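Local structure of putative NTP pyrophosphohydrolase (Exiguobacterium sibiricum 255-15, 3NL9) at residues 5-10 with 118-123. The protein is a putative all-helical NTP pyrophosphohydrolase of the MazG clan, probably hydrolysing nucleoside triphosphates to the monophosphate and pyrophosphate. Numbering follows the deposited sequence.
Sequences PNYYQD and PLFEIV
Phe120 holds its CG anti to the backbone N (chi1 174°), which carries the ring out from helix 117-128 toward the start of helix 7-17, while Tyr7, with CG anti to its carbonyl carbon (chi1 -62°), turns an edge to meet it. Tyr7 CD1 stands over the centre of one Phe120 face, 3.5 Å from Phe120 CG, and the planes lie at 83°: a T-shaped pair in which Tyr7 supplies the C-H edge and Phe120 the pi face. The contact thus ties the chain's N-terminal start to helix 117-128 in this all-helical MazG-clan fold. Asp10 sets its carboxylate nearly coplanar with the Phe120 ring; Asp10 OD2 lies at the ring's edge, 3.5 Å from Phe120 CE1, where its negative charge probably suits the slightly positive C-H rim. Asn6 is the N-cap of helix 7-17, its short amide side chain reaching back so that Asn6 OD1 accepts from Gln9 N (3.1 Å). Pro5 CB lies 4.0 Å from Phe120 CD1, an apolar contact from a small rigid ring. With an alanine in place of Phe120, a gap is likely to open beside helix 117-128, leaving the Tyr7 edge without its aromatic face. Tyr103 of the second subunit also meets the Phe120 ring.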
ATOM      1  N   PRO A   5       2.980  -2.336 -15.959  1.00 40.82           N
ATOM      2  CA  PRO A   5       1.599  -1.885 -16.175  1.00 36.44           C
ATOM      3  C   PRO A   5       1.415  -0.412 -15.802  1.00 31.96           C
ATOM      4  O   PRO A   5       2.135   0.081 -14.935  1.00 31.38           O
ATOM      5  CB  PRO A   5       0.750  -2.787 -15.246  1.00 37.94           C
ATOM      6  CG  PRO A   5       1.684  -3.779 -14.618  1.00 36.63           C
ATOM      7  CD  PRO A   5       3.096  -3.261 -14.814  1.00 40.71           C
ATOM      8  N   ASN A   6       0.465   0.274 -16.435  1.00 26.09           N
ATOM      9  CA  ASN A   6       0.059   1.595 -15.952  1.00 27.29           C
ATOM     10  C   ASN A   6      -0.941   1.408 -14.827  1.00 22.09           C
ATOM     11  O   ASN A   6      -2.184   1.439 -15.045  1.00 21.24           O
ATOM     12  CB  ASN A   6      -0.523   2.547 -17.023  1.00 24.57           C
ATOM     13  CG  ASN A   6      -0.569   4.047 -16.504  1.00 38.62           C
ATOM     14  OD1 ASN A   6      -0.801   4.349 -15.280  1.00 25.37           O
ATOM     15  ND2 ASN A   6      -0.315   4.972 -17.427  1.00 42.25           N
ATOM     16  N   TYR A   7      -0.374   1.234 -13.636  1.00 21.49           N
ATOM     17  CA  TYR A   7      -1.129   0.919 -12.438  1.00 20.13           C
ATOM     18  C   TYR A   7      -2.279   1.861 -12.206  1.00 19.26           C
ATOM     19  O   TYR A   7      -3.413   1.419 -12.009  1.00 20.31           O
ATOM     20  CB  TYR A   7      -0.225   0.955 -11.204  1.00 20.16           C
ATOM     21  CG  TYR A   7       0.904  -0.051 -11.216  1.00 17.96           C
ATOM     22  CD1 TYR A   7       0.667  -1.408 -11.028  1.00 22.54           C
ATOM     23  CD2 TYR A   7       2.214   0.350 -11.400  1.00 22.47           C
ATOM     24  CE1 TYR A   7       1.722  -2.341 -11.034  1.00 20.87           C
ATOM     25  CE2 TYR A   7       3.258  -0.570 -11.416  1.00 26.75           C
ATOM     26  CZ  TYR A   7       3.015  -1.907 -11.224  1.00 23.90           C
ATOM     27  OH  TYR A   7       4.085  -2.796 -11.228  1.00 22.28           O
ATOM     28  N   TYR A   8      -1.990   3.170 -12.224  1.00 19.39           N
ATOM     29  CA  TYR A   8      -3.005   4.168 -11.901  1.00 19.17           C
ATOM     30  C   TYR A   8      -4.124   4.179 -12.952  1.00 18.92           C
ATOM     31  O   TYR A   8      -5.317   4.261 -12.611  1.00 18.74           O
ATOM     32  CB  TYR A   8      -2.343   5.571 -11.767  1.00 19.22           C
ATOM     33  CG  TYR A   8      -3.333   6.704 -11.539  1.00 21.80           C
ATOM     34  CD1 TYR A   8      -3.953   6.903 -10.302  1.00 19.61           C
ATOM     35  CD2 TYR A   8      -3.689   7.541 -12.581  1.00 20.29           C
ATOM     36  CE1 TYR A   8      -4.885   7.962 -10.118  1.00 18.68           C
ATOM     37  CE2 TYR A   8      -4.594   8.572 -12.409  1.00 30.24           C
ATOM     38  CZ  TYR A   8      -5.194   8.780 -11.181  1.00 25.18           C
ATOM     39  OH  TYR A   8      -6.091   9.826 -11.044  1.00 25.30           O
ATOM     40  N   GLN A   9      -3.761   4.142 -14.230  1.00 20.25           N
ATOM     41  CA  GLN A   9      -4.786   4.150 -15.297  1.00 20.60           C
ATOM     42  C   GLN A   9      -5.637   2.875 -15.239  1.00 20.04           C
ATOM     43  O   GLN A   9      -6.828   2.940 -15.467  1.00 17.09           O
ATOM     44  CB  GLN A   9      -4.164   4.340 -16.674  1.00 21.92           C
ATOM     45  CG  GLN A   9      -3.523   5.764 -16.848  1.00 27.32           C
ATOM     46  CD  GLN A   9      -4.528   6.900 -16.715  1.00 34.61           C
ATOM     47  OE1 GLN A   9      -5.707   6.745 -17.069  1.00 43.15           O
ATOM     48  NE2 GLN A   9      -4.063   8.064 -16.234  1.00 35.60           N
ATOM     49  N   ASP A  10      -5.028   1.748 -14.867  1.00 17.57           N
ATOM     50  CA  ASP A  10      -5.754   0.457 -14.782  1.00 17.12           C
ATOM     51  C   ASP A  10      -6.795   0.481 -13.652  1.00 15.68           C
ATOM     52  O   ASP A  10      -7.958   0.144 -13.853  1.00 15.54           O
ATOM     53  CB  ASP A  10      -4.769  -0.693 -14.567  1.00 16.33           C
ATOM     54  CG  ASP A  10      -4.024  -1.123 -15.867  1.00 24.19           C
ATOM     55  OD1 ASP A  10      -4.363  -0.671 -16.968  1.00 21.46           O
ATOM     56  OD2 ASP A  10      -3.081  -1.927 -15.767  1.00 25.48           O
ATOM     57  N   PRO A 118       3.488  -8.268 -13.231  1.00 19.78           N
ATOM     58  CA  PRO A 118       2.717  -9.411 -13.764  1.00 19.99           C
ATOM     59  C   PRO A 118       1.630  -9.887 -12.829  1.00 19.48           C
ATOM     60  O   PRO A 118       0.586 -10.351 -13.279  1.00 18.29           O
ATOM     61  CB  PRO A 118       3.777 -10.493 -13.953  1.00 19.50           C
ATOM     62  CG  PRO A 118       5.070  -9.736 -14.110  1.00 23.52           C
ATOM     63  CD  PRO A 118       4.937  -8.551 -13.200  1.00 21.23           C
ATOM     64  N   LEU A 119       1.867  -9.774 -11.517  1.00 18.01           N
ATOM     65  CA  LEU A 119       0.849 -10.121 -10.552  1.00 17.24           C
ATOM     66  C   LEU A 119      -0.292  -9.116 -10.581  1.00 16.74           C
ATOM     67  O   LEU A 119      -1.465  -9.499 -10.569  1.00 18.19           O
ATOM     68  CB  LEU A 119       1.454 -10.208  -9.144  1.00 14.33           C
ATOM     69  CG  LEU A 119       2.550 -11.266  -8.909  1.00 19.04           C
ATOM     70  CD1 LEU A 119       3.261 -11.009  -7.533  1.00 18.74           C
ATOM     71  CD2 LEU A 119       1.987 -12.680  -8.954  1.00 24.63           C
ATOM     72  N   PHE A 120       0.045  -7.822 -10.584  1.00 16.28           N
ATOM     73  CA  PHE A 120      -0.979  -6.775 -10.700  1.00 16.14           C
ATOM     74  C   PHE A 120      -1.809  -6.984 -12.003  1.00 15.56           C
ATOM     75  O   PHE A 120      -3.019  -6.843 -11.995  1.00 20.63           O
ATOM     76  CB  PHE A 120      -0.328  -5.367 -10.696  1.00 15.89           C
ATOM     77  CG  PHE A 120      -1.311  -4.238 -10.950  1.00 16.90           C
ATOM     78  CD1 PHE A 120      -1.669  -3.901 -12.223  1.00 17.69           C
ATOM     79  CD2 PHE A 120      -1.861  -3.529  -9.889  1.00 18.07           C
ATOM     80  CE1 PHE A 120      -2.553  -2.881 -12.468  1.00 18.60           C
ATOM     81  CE2 PHE A 120      -2.759  -2.467 -10.124  1.00 20.17           C
ATOM     82  CZ  PHE A 120      -3.105  -2.153 -11.403  1.00 22.13           C
ATOM     83  N   GLU A 121      -1.141  -7.304 -13.104  1.00 16.68           N
ATOM     84  CA  GLU A 121      -1.828  -7.559 -14.399  1.00 18.89           C
ATOM     85  C   GLU A 121      -2.894  -8.665 -14.288  1.00 15.87           C
ATOM     86  O   GLU A 121      -3.974  -8.549 -14.839  1.00 19.72           O
ATOM     87  CB  GLU A 121      -0.790  -7.916 -15.471  1.00 20.62           C
ATOM     88  CG  GLU A 121      -1.360  -8.090 -16.867  1.00 34.02           C
ATOM     89  CD  GLU A 121      -0.255  -8.323 -17.924  1.00 45.57           C
ATOM     90  OE1 GLU A 121       0.927  -7.977 -17.668  1.00 54.51           O
ATOM     91  OE2 GLU A 121      -0.581  -8.843 -19.011  1.00 55.29           O
ATOM     92  N   ILE A 122      -2.579  -9.727 -13.552  1.00 17.73           N
ATOM     93  CA  ILE A 122      -3.519 -10.838 -13.338  1.00 17.87           C
ATOM     94  C   ILE A 122      -4.753 -10.353 -12.538  1.00 17.68           C
ATOM     95  O   ILE A 122      -5.916 -10.642 -12.896  1.00 20.16           O
ATOM     96  CB  ILE A 122      -2.795 -12.053 -12.660  1.00 18.13           C
ATOM     97  CG1 ILE A 122      -1.842 -12.691 -13.666  1.00 21.34           C
ATOM     98  CG2 ILE A 122      -3.819 -13.058 -12.132  1.00 18.36           C
ATOM     99  CD1 ILE A 122      -0.746 -13.506 -13.048  1.00 17.84           C
ATOM    100  N   VAL A 123      -4.510  -9.566 -11.495  1.00 17.37           N
ATOM    101  CA  VAL A 123      -5.599  -9.031 -10.637  1.00 18.09           C
ATOM    102  C   VAL A 123      -6.455  -8.092 -11.465  1.00 19.33           C
ATOM    103  O   VAL A 123      -7.687  -8.175 -11.468  1.00 20.35           O
ATOM    104  CB  VAL A 123      -5.023  -8.323  -9.364  1.00 18.81           C
ATOM    105  CG1 VAL A 123      -6.092  -7.555  -8.604  1.00 17.76           C
ATOM    106  CG2 VAL A 123      -4.430  -9.344  -8.414  1.00 17.08           C
TER